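Local coordinates for endoglucanase (Komagataeibacter sucrofermentans, PDB 6VC5), which probably catalyses the endohydrolysis of beta-1,4-glucosidic linkages in cellulose and related beta-glucans, as a family 8 glycoside hydrolase, at residues L63-F71 / N118-M127; G35-A45 / Y300-I311. All coordinates share one frame; numbering follows the deposited sequence.

Contact 1: L63-F71 / N118-M127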
loop_
_atom_site.group_PDB
_atom_site.type_symbol
_atom_site.label_atom_id
_atom_site.label_comp_id
_atom_site.label_asym_id
_atom_site.label_seq_id
_atom_site.Cartn_x
_atom_site.Cartn_y
_atom_site.Cartn_z
ATOM N N LEU A 63 -8.885 14.886 -7.202
ATOM C CA LEU A 63 -7.755 14.731 -6.294
ATOM C C LEU A 63 -6.408 15.120 -6.884
ATOM O O LEU A 63 -5.533 15.542 -6.132
ATOM C CB LEU A 63 -7.652 13.288 -5.767
ATOM C CG LEU A 63 -8.838 12.754 -4.962
ATOM C CD1 LEU A 63 -8.550 11.301 -4.554
ATOM C CD2 LEU A 63 -9.096 13.633 -3.752
ATOM N N GLN A 64 -6.193 14.977 -8.193
ATOM C CA GLN A 64 -4.857 15.239 -8.723
ATOM C C GLN A 64 -4.490 16.715 -8.614
ATOM O O GLN A 64 -5.323 17.603 -8.840
ATOM C CB GLN A 64 -4.708 14.739 -10.165
ATOM C CG GLN A 64 -3.229 14.678 -10.571
ATOM C CD GLN A 64 -3.019 13.944 -11.876
ATOM O OE1 GLN A 64 -3.764 14.141 -12.839
ATOM N NE2 GLN A 64 -1.991 13.095 -11.922
ATOM N N HIS A 65 -3.233 16.975 -8.245
ATOM C CA HIS A 65 -2.758 18.341 -8.076
ATOM C C HIS A 65 -2.721 19.084 -9.404
ATOM O O HIS A 65 -2.679 18.495 -10.485
ATOM C CB HIS A 65 -1.364 18.360 -7.453
ATOM C CG HIS A 65 -1.343 17.969 -6.010
ATOM N ND1 HIS A 65 -0.198 17.530 -5.381
ATOM C CD2 HIS A 65 -2.318 17.964 -5.070
ATOM C CE1 HIS A 65 -0.468 17.268 -4.112
ATOM N NE2 HIS A 65 -1.745 17.529 -3.896
ATOM N N LYS A 66 -2.726 20.409 -9.286
ATOM C CA LYS A 66 -2.617 21.332 -10.408
ATOM C C LYS A 66 -1.171 21.453 -10.879
ATOM O O LYS A 66 -0.900 21.431 -12.086
ATOM C CB LYS A 66 -3.118 22.718 -9.967
ATOM C CG LYS A 66 -4.632 22.879 -9.632
ATOM C CD LYS A 66 -5.071 24.286 -9.171
ATOM C CE LYS A 66 -6.564 24.386 -8.883
ATOM N NZ LYS A 66 -6.889 25.747 -8.431
ATOM N N ASP A 67 -0.233 21.555 -9.935
ATOM C CA ASP A 67 1.162 21.884 -10.199
ATOM C C ASP A 67 2.079 20.668 -10.235
ATOM O O ASP A 67 3.260 20.810 -10.581
ATOM C CB ASP A 67 1.669 22.857 -9.128
ATOM C CG ASP A 67 1.198 24.285 -9.362
ATOM O OD1 ASP A 67 1.974 25.223 -9.076
ATOM O OD2 ASP A 67 0.056 24.468 -9.835
ATOM N N ASP A 68 1.587 19.493 -9.857
ATOM C CA ASP A 68 2.340 18.253 -10.012
ATOM C C ASP A 68 1.335 17.122 -10.214
ATOM O O ASP A 68 0.120 17.336 -10.194
ATOM C CB ASP A 68 3.326 18.004 -8.855
ATOM C CG ASP A 68 2.653 17.964 -7.490
ATOM O OD1 ASP A 68 1.785 17.099 -7.258
ATOM O OD2 ASP A 68 3.016 18.796 -6.631
ATOM N N ALA A 69 1.846 15.908 -10.414
ATOM C CA ALA A 69 0.983 14.781 -10.743
ATOM C C ALA A 69 0.576 13.953 -9.527
ATOM O O ALA A 69 -0.118 12.947 -9.687
ATOM C CB ALA A 69 1.654 13.879 -11.791
ATOM N N LEU A 70 0.970 14.356 -8.321
ATOM C CA LEU A 70 0.558 13.633 -7.125
ATOM C C LEU A 70 -0.889 13.986 -6.775
ATOM O O LEU A 70 -1.516 14.839 -7.410
ATOM C CB LEU A 70 1.529 13.913 -5.985
ATOM C CG LEU A 70 3.011 13.696 -6.315
ATOM C CD1 LEU A 70 3.858 13.956 -5.081
ATOM C CD2 LEU A 70 3.223 12.278 -6.813
ATOM N N PHE A 71 -1.415 13.348 -5.726
ATOM C CA PHE A 71 -2.841 13.396 -5.410
ATOM C C PHE A 71 -3.059 13.877 -3.988
ATOM O O PHE A 71 -2.413 13.395 -3.053
ATOM C CB PHE A 71 -3.485 12.009 -5.576
ATOM C CG PHE A 71 -3.452 11.524 -6.980
ATOM C CD1 PHE A 71 -4.539 11.716 -7.810
ATOM C CD2 PHE A 71 -2.314 10.897 -7.476
ATOM C CE1 PHE A 71 -4.505 11.305 -9.126
ATOM C CE2 PHE A 71 -2.272 10.471 -8.779
ATOM C CZ PHE A 71 -3.364 10.679 -9.611
ATOM N N ASN A 118 3.920 10.160 -15.589
ATOM C CA ASN A 118 3.885 11.477 -14.950
ATOM C C ASN A 118 3.856 11.359 -13.429
ATOM O O ASN A 118 4.575 12.087 -12.733
ATOM C CB ASN A 118 2.682 12.277 -15.440
ATOM C CG ASN A 118 2.845 12.745 -16.873
ATOM O OD1 ASN A 118 3.954 12.767 -17.405
ATOM N ND2 ASN A 118 1.739 13.110 -17.507
ATOM N N ILE A 119 3.037 10.444 -12.893
ATOM C CA ILE A 119 2.998 10.240 -11.444
ATOM C C ILE A 119 4.344 9.739 -10.939
ATOM O O ILE A 119 4.875 10.232 -9.934
ATOM C CB ILE A 119 1.866 9.270 -11.062
ATOM C CG1 ILE A 119 0.509 9.832 -11.494
ATOM C CG2 ILE A 119 1.879 8.994 -9.557
ATOM C CD1 ILE A 119 -0.593 8.776 -11.570
ATOM N N TYR A 120 4.889 8.708 -11.594
ATOM C CA TYR A 120 6.149 8.133 -11.124
ATOM C C TYR A 120 7.252 9.178 -11.133
ATOM O O TYR A 120 8.063 9.245 -10.199
ATOM C CB TYR A 120 6.555 6.946 -12.000
ATOM C CG TYR A 120 5.802 5.658 -11.739
ATOM C CD1 TYR A 120 5.644 5.156 -10.451
ATOM C CD2 TYR A 120 5.296 4.913 -12.799
ATOM C CE1 TYR A 120 4.970 3.957 -10.218
ATOM C CE2 TYR A 120 4.626 3.714 -12.586
ATOM C CZ TYR A 120 4.467 3.238 -11.302
ATOM O OH TYR A 120 3.806 2.052 -11.088
ATOM N N GLY A 121 7.291 10.004 -12.183
ATOM C CA GLY A 121 8.288 11.057 -12.254
ATOM C C GLY A 121 8.222 12.000 -11.067
ATOM O O GLY A 121 9.254 12.397 -10.517
ATOM N N ASP A 122 7.012 12.369 -10.652
ATOM C CA ASP A 122 6.876 13.275 -9.516
ATOM C C ASP A 122 7.104 12.590 -8.165
ATOM O O ASP A 122 7.589 13.241 -7.234
ATOM C CB ASP A 122 5.536 14.006 -9.585
ATOM C CG ASP A 122 5.612 15.254 -10.457
ATOM O OD1 ASP A 122 6.743 15.761 -10.664
ATOM O OD2 ASP A 122 4.561 15.730 -10.935
ATOM N N VAL A 123 6.782 11.303 -8.024
ATOM C CA VAL A 123 7.185 10.583 -6.814
ATOM C C VAL A 123 8.704 10.596 -6.674
ATOM O O VAL A 123 9.247 10.899 -5.604
ATOM C CB VAL A 123 6.628 9.148 -6.815
ATOM C CG1 VAL A 123 7.241 8.326 -5.667
ATOM C CG2 VAL A 123 5.121 9.168 -6.693
ATOM N N LEU A 124 9.414 10.269 -7.754
ATOM C CA LEU A 124 10.872 10.243 -7.690
ATOM C C LEU A 124 11.435 11.622 -7.387
ATOM O O LEU A 124 12.386 11.758 -6.602
ATOM C CB LEU A 124 11.429 9.716 -9.013
ATOM C CG LEU A 124 12.873 9.219 -9.023
ATOM C CD1 LEU A 124 13.039 8.049 -8.060
ATOM C CD2 LEU A 124 13.292 8.826 -10.434
ATOM N N LYS A 125 10.853 12.662 -7.989
ATOM C CA LYS A 125 11.383 14.015 -7.843
ATOM C C LYS A 125 11.031 14.630 -6.487
ATOM O O LYS A 125 11.874 15.286 -5.868
ATOM C CB LYS A 125 10.869 14.892 -8.982
ATOM C CG LYS A 125 11.312 16.345 -8.903
ATOM C CD LYS A 125 10.325 17.256 -9.627
ATOM C CE LYS A 125 10.546 17.264 -11.135
ATOM N NZ LYS A 125 10.585 18.653 -11.682
ATOM N N LEU A 126 9.798 14.446 -6.014
ATOM C CA LEU A 126 9.318 15.160 -4.835
ATOM C C LEU A 126 9.302 14.327 -3.560
ATOM O O LEU A 126 9.310 14.906 -2.469
ATOM C CB LEU A 126 7.896 15.688 -5.077
ATOM C CG LEU A 126 7.726 16.554 -6.326
ATOM C CD1 LEU A 126 6.260 16.847 -6.551
ATOM C CD2 LEU A 126 8.524 17.850 -6.219
ATOM N N MET A 127 9.270 12.997 -3.656
ATOM C CA MET A 127 9.062 12.144 -2.488
ATOM C C MET A 127 10.260 11.263 -2.176
ATOM O O MET A 127 10.107 10.256 -1.483
ATOM C CB MET A 127 7.820 11.272 -2.650
ATOM C CG MET A 127 6.527 12.041 -2.682
ATOM S SD MET A 127 6.080 12.781 -1.050
ATOM C CE MET A 127 6.019 14.482 -1.546
#
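Leu-70 puts its two methyl branches against the last turns of helix 110-126, and this contact packs the loop after helix 49-62 on that helix in what is, as in other members of glycosyl hydrolase family 8, an (alpha/alpha)6 barrel. CD2 meets Val-123 CG2 at 3.6 Å, the two side chains lying at about a right angle, while CD1 reaches Leu-126 CD1 at 4.0 Å and also touches CG of Met-127. Because Leu-70 CG stands anti to the carbonyl carbon (chi1 -52°), the fork extends to the helix although CB does not point there. One turn before Val-123, Ile-119 CD1 abuts the edge of the Phe-71 ring, near its plane, 3.7 Å from CE2. Helix 90-106 backs this layer, with Leu-100 on Ile-119 and Asp-93 on Leu-70.

Toward the polar side, Ala-69 CA comes within 5.0 Å of Ile-119 CA, and Ala-69 CB rests on Asn-118 O. Gln-64, extended beyond CG, returns NE2 to Ala-69 O within the loop, a nearly straight bond (171°). The loop is shaped further by Asp-68, whose OD1 takes His-65 ND1 on its syn side and Leu-70 N on its anti side, the latter closing an Asx turn. With the carboxylate replaced by an alanine, His-65 ND1 and Leu-70 N would probably lose their shared acceptor, leaving the imidazole freer to turn and the Asx turn unheld. The one hydrogen bond between loop and helix runs from Ala-69 N to the anti side of Asp-122 OD2, at 2.8 Å and 155°.

Contact 2: G35-A45 / Y300-I311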
loop_
_atom_site.group_PDB
_atom_site.type_symbol
_atom_site.label_atom_id
_atom_site.label_comp_id
_atom_site.label_asym_id
_atom_site.label_seq_id
_atom_site.Cartn_x
_atom_site.Cartn_y
_atom_site.Cartn_z
ATOM N N GLY A 35 -7.980 4.659 -1.710
ATOM C CA GLY A 35 -9.187 3.949 -2.109
ATOM C C GLY A 35 -9.459 4.013 -3.601
ATOM O O GLY A 35 -9.877 3.026 -4.207
ATOM N N GLN A 36 -9.265 5.183 -4.209
ATOM C CA GLN A 36 -9.398 5.253 -5.663
ATOM C C GLN A 36 -8.349 4.362 -6.323
ATOM O O GLN A 36 -8.626 3.664 -7.314
ATOM C CB GLN A 36 -9.245 6.702 -6.134
ATOM C CG GLN A 36 -10.280 7.685 -5.569
ATOM C CD GLN A 36 -11.705 7.296 -5.902
ATOM O OE1 GLN A 36 -12.514 7.073 -5.010
ATOM N NE2 GLN A 36 -12.019 7.214 -7.198
ATOM N N GLY A 37 -7.148 4.331 -5.737
ATOM C CA GLY A 37 -6.100 3.478 -6.260
ATOM C C GLY A 37 -6.460 2.009 -6.202
ATOM O O GLY A 37 -6.199 1.264 -7.150
ATOM N N TYR A 38 -7.066 1.572 -5.093
ATOM C CA TYR A 38 -7.528 0.189 -5.007
ATOM C C TYR A 38 -8.601 -0.098 -6.049
ATOM O O TYR A 38 -8.586 -1.151 -6.695
ATOM C CB TYR A 38 -8.061 -0.133 -3.604
ATOM C CG TYR A 38 -7.010 -0.220 -2.522
ATOM C CD1 TYR A 38 -5.753 -0.753 -2.778
ATOM C CD2 TYR A 38 -7.292 0.224 -1.241
ATOM C CE1 TYR A 38 -4.793 -0.827 -1.779
ATOM C CE2 TYR A 38 -6.348 0.151 -0.241
ATOM C CZ TYR A 38 -5.101 -0.365 -0.513
ATOM O OH TYR A 38 -4.166 -0.418 0.506
ATOM N N GLY A 39 -9.567 0.813 -6.197
ATOM C CA GLY A 39 -10.608 0.606 -7.190
ATOM C C GLY A 39 -10.039 0.478 -8.589
ATOM O O GLY A 39 -10.438 -0.401 -9.358
ATOM N N MET A 40 -9.070 1.338 -8.918
ATOM C CA MET A 40 -8.419 1.279 -10.222
ATOM C C MET A 40 -7.605 -0.005 -10.380
ATOM O O MET A 40 -7.662 -0.672 -11.423
ATOM C CB MET A 40 -7.543 2.519 -10.381
ATOM C CG MET A 40 -8.343 3.804 -10.555
ATOM S SD MET A 40 -7.257 5.272 -10.450
ATOM C CE MET A 40 -6.230 5.065 -11.953
ATOM N N LEU A 41 -6.855 -0.382 -9.340
ATOM C CA LEU A 41 -6.027 -1.583 -9.440
ATOM C C LEU A 41 -6.885 -2.838 -9.581
ATOM O O LEU A 41 -6.582 -3.729 -10.390
ATOM C CB LEU A 41 -5.118 -1.687 -8.214
ATOM C CG LEU A 41 -4.008 -2.745 -8.281
ATOM C CD1 LEU A 41 -2.900 -2.257 -9.203
ATOM C CD2 LEU A 41 -3.463 -3.047 -6.891
ATOM N N PHE A 42 -7.941 -2.951 -8.761
ATOM C CA PHE A 42 -8.780 -4.147 -8.795
ATOM C C PHE A 42 -9.557 -4.250 -10.106
ATOM O O PHE A 42 -9.702 -5.346 -10.665
ATOM C CB PHE A 42 -9.760 -4.163 -7.617
ATOM C CG PHE A 42 -9.123 -4.079 -6.244
ATOM C CD1 PHE A 42 -7.783 -4.348 -6.038
ATOM C CD2 PHE A 42 -9.904 -3.720 -5.154
ATOM C CE1 PHE A 42 -7.218 -4.259 -4.755
ATOM C CE2 PHE A 42 -9.354 -3.632 -3.882
ATOM C CZ PHE A 42 -8.003 -3.896 -3.691
ATOM N N SER A 43 -10.090 -3.125 -10.601
ATOM C CA SER A 43 -10.822 -3.139 -11.863
ATOM C C SER A 43 -9.903 -3.427 -13.045
ATOM O O SER A 43 -10.304 -4.125 -13.983
ATOM C CB SER A 43 -11.619 -1.841 -12.050
ATOM O OG SER A 43 -10.782 -0.711 -12.144
ATOM N N ALA A 44 -8.666 -2.920 -13.015
ATOM C CA ALA A 44 -7.708 -3.270 -14.068
ATOM C C ALA A 44 -7.381 -4.760 -14.044
ATOM O O ALA A 44 -7.353 -5.418 -15.090
ATOM C CB ALA A 44 -6.433 -2.442 -13.909
ATOM N N ALA A 45 -7.110 -5.308 -12.852
ATOM C CA ALA A 45 -6.806 -6.735 -12.732
ATOM C C ALA A 45 -7.987 -7.599 -13.166
ATOM O O ALA A 45 -7.804 -8.652 -13.791
ATOM C CB ALA A 45 -6.415 -7.056 -11.289
ATOM N N TYR A 300 -14.612 -2.638 5.092
ATOM C CA TYR A 300 -13.890 -2.208 3.902
ATOM C C TYR A 300 -12.390 -2.486 4.010
ATOM O O TYR A 300 -11.768 -2.940 3.042
ATOM C CB TYR A 300 -14.141 -0.716 3.700
ATOM C CG TYR A 300 -13.239 -0.074 2.699
ATOM C CD1 TYR A 300 -13.566 -0.085 1.353
ATOM C CD2 TYR A 300 -12.056 0.534 3.088
ATOM C CE1 TYR A 300 -12.737 0.498 0.422
ATOM C CE2 TYR A 300 -11.218 1.118 2.159
ATOM C CZ TYR A 300 -11.571 1.098 0.824
ATOM O OH TYR A 300 -10.746 1.680 -0.113
ATOM N N TYR A 301 -11.784 -2.183 5.158
ATOM C CA TYR A 301 -10.345 -2.395 5.294
ATOM C C TYR A 301 -9.982 -3.840 4.975
ATOM O O TYR A 301 -9.040 -4.113 4.220
ATOM C CB TYR A 301 -9.900 -2.055 6.722
ATOM C CG TYR A 301 -8.461 -2.433 6.954
ATOM C CD1 TYR A 301 -7.435 -1.553 6.641
ATOM C CD2 TYR A 301 -8.126 -3.687 7.446
ATOM C CE1 TYR A 301 -6.107 -1.910 6.820
ATOM C CE2 TYR A 301 -6.819 -4.052 7.626
ATOM C CZ TYR A 301 -5.814 -3.156 7.316
ATOM O OH TYR A 301 -4.515 -3.533 7.498
ATOM N N SER A 302 -10.714 -4.777 5.567
ATOM C CA SER A 302 -10.402 -6.188 5.380
ATOM C C SER A 302 -10.638 -6.610 3.933
ATOM O O SER A 302 -9.854 -7.386 3.364
ATOM C CB SER A 302 -11.274 -7.021 6.322
ATOM O OG SER A 302 -10.886 -8.380 6.292
ATOM N N ALA A 303 -11.709 -6.105 3.317
ATOM C CA ALA A 303 -12.014 -6.462 1.935
ATOM C C ALA A 303 -10.903 -6.017 0.982
ATOM O O ALA A 303 -10.484 -6.776 0.102
ATOM C CB ALA A 303 -13.354 -5.852 1.521
ATOM N N ALA A 304 -10.408 -4.788 1.146
ATOM C CA ALA A 304 -9.344 -4.308 0.275
ATOM C C ALA A 304 -8.056 -5.104 0.468
ATOM O O ALA A 304 -7.382 -5.446 -0.512
ATOM C CB ALA A 304 -9.116 -2.809 0.494
ATOM N N LEU A 305 -7.707 -5.424 1.717
ATOM C CA LEU A 305 -6.488 -6.193 1.958
ATOM C C LEU A 305 -6.595 -7.606 1.383
ATOM O O LEU A 305 -5.627 -8.130 0.812
ATOM C CB LEU A 305 -6.188 -6.223 3.460
ATOM C CG LEU A 305 -4.892 -6.904 3.903
ATOM C CD1 LEU A 305 -3.654 -6.262 3.281
ATOM C CD2 LEU A 305 -4.803 -6.844 5.422
ATOM N N THR A 306 -7.767 -8.231 1.522
ATOM C CA THR A 306 -7.991 -9.546 0.937
ATOM C C THR A 306 -7.871 -9.498 -0.583
ATOM O O THR A 306 -7.219 -10.357 -1.187
ATOM C CB THR A 306 -9.365 -10.051 1.379
ATOM O OG1 THR A 306 -9.396 -10.141 2.810
ATOM C CG2 THR A 306 -9.660 -11.445 0.791
ATOM N N MET A 307 -8.453 -8.473 -1.221
ATOM C CA MET A 307 -8.309 -8.333 -2.667
ATOM C C MET A 307 -6.846 -8.197 -3.080
ATOM O O MET A 307 -6.423 -8.800 -4.077
ATOM C CB MET A 307 -9.093 -7.126 -3.179
ATOM C CG MET A 307 -10.575 -7.309 -3.330
ATOM S SD MET A 307 -11.138 -8.393 -4.684
ATOM C CE MET A 307 -9.719 -8.648 -5.761
ATOM N N LEU A 308 -6.065 -7.403 -2.340
ATOM C CA LEU A 308 -4.637 -7.281 -2.627
ATOM C C LEU A 308 -3.956 -8.646 -2.583
ATOM O O LEU A 308 -3.082 -8.950 -3.409
ATOM C CB LEU A 308 -4.009 -6.355 -1.591
ATOM C CG LEU A 308 -3.972 -4.831 -1.674
ATOM C CD1 LEU A 308 -3.215 -4.262 -2.876
ATOM C CD2 LEU A 308 -5.391 -4.248 -1.574
ATOM N N ALA A 309 -4.355 -9.498 -1.633
ATOM C CA ALA A 309 -3.790 -10.843 -1.563
ATOM C C ALA A 309 -4.152 -11.699 -2.779
ATOM O O ALA A 309 -3.321 -12.484 -3.249
ATOM C CB ALA A 309 -4.234 -11.524 -0.275
ATOM N N TYR A 310 -5.395 -11.596 -3.273
ATOM C CA TYR A 310 -5.783 -12.294 -4.499
ATOM C C TYR A 310 -4.920 -11.861 -5.674
ATOM O O TYR A 310 -4.491 -12.694 -6.481
ATOM C CB TYR A 310 -7.253 -12.017 -4.838
ATOM C CG TYR A 310 -8.234 -12.939 -4.158
ATOM C CD1 TYR A 310 -8.582 -14.163 -4.732
ATOM C CD2 TYR A 310 -8.816 -12.594 -2.954
ATOM C CE1 TYR A 310 -9.474 -15.015 -4.109
ATOM C CE2 TYR A 310 -9.713 -13.438 -2.323
ATOM C CZ TYR A 310 -10.038 -14.648 -2.904
ATOM O OH TYR A 310 -10.929 -15.479 -2.256
ATOM N N ILE A 311 -4.650 -10.558 -5.777
ATOM C CA ILE A 311 -3.848 -10.036 -6.881
ATOM C C ILE A 311 -2.410 -10.521 -6.763
ATOM O O ILE A 311 -1.790 -10.923 -7.760
ATOM C CB ILE A 311 -3.985 -8.504 -6.961
ATOM C CG1 ILE A 311 -5.424 -8.158 -7.342
ATOM C CG2 ILE A 311 -3.007 -7.908 -7.985
ATOM C CD1 ILE A 311 -5.750 -6.700 -7.273
#
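Met-307 packs on the Phe-42 ring in a CH-pi and a Met-aromatic contact. Its CB lies over one face of the ring, 3.6 Å from the centroid and 20° off the normal; the sulfur of the same residue stands farther above that face, SD being 5.1 Å from the Phe-42 centroid. The bend of the methionine at chi2 (-71°) helps to set SD there. Phe-11 adds an edge-to-face stack to Phe-42.

The helix axes pass 10.8 Å apart and cross at 37°, both running in the same general direction, and Phe-42 packs as a knob into the hole formed by Ala-304, Met-307, Leu-308 and Ile-311. In the (alpha/alpha)6 barrel expected of family 8, the pair thereby joins a helix near the start of the chain to the C-terminal helix 300-313.

Among the aliphatic contacts, Leu-308 CD1 lies 3.9 Å from Tyr-38 CE1 and 4.2 Å from Leu-41 CD2. Ile-311 CD1 crosses to Phe-42 CD1 and spans on to Ala-45 CB, 4.1 Å away, while Trp-102 of helix 90-106 touches both Leu-41 and Ile-311.

Neither tyrosine hydroxyl is hydrogen-bonded between the two segments. Tyr-300 OH lies against Gly-35 CA at 3.4 Å and at the edge of the Tyr-38 ring, whereas Tyr-38 OH is hydrogen-bonded to Glu-34.

Overall arrangement
Contact 1 is nested inside the long chain loop that contact 2 closes: helix 33-46 comes first, then the 63-71 loop and helix 110-126, and helix 300-313 returns near the C-terminus. Their centres lie 22 Å apart, contact 2 about 10 Å from the centre of the chain and contact 1 about 17 Å from it; contact 2 is almost wholly buried, contact 1 only partly. They meet directly where Leu-63 CD1 packs on Gln-36 CG at 4.1 Å. Both lie in the family 8 region, and helices 49-62 and 90-106 lie against segments of each, linking the inner helix pair to the outer loop-helix contact.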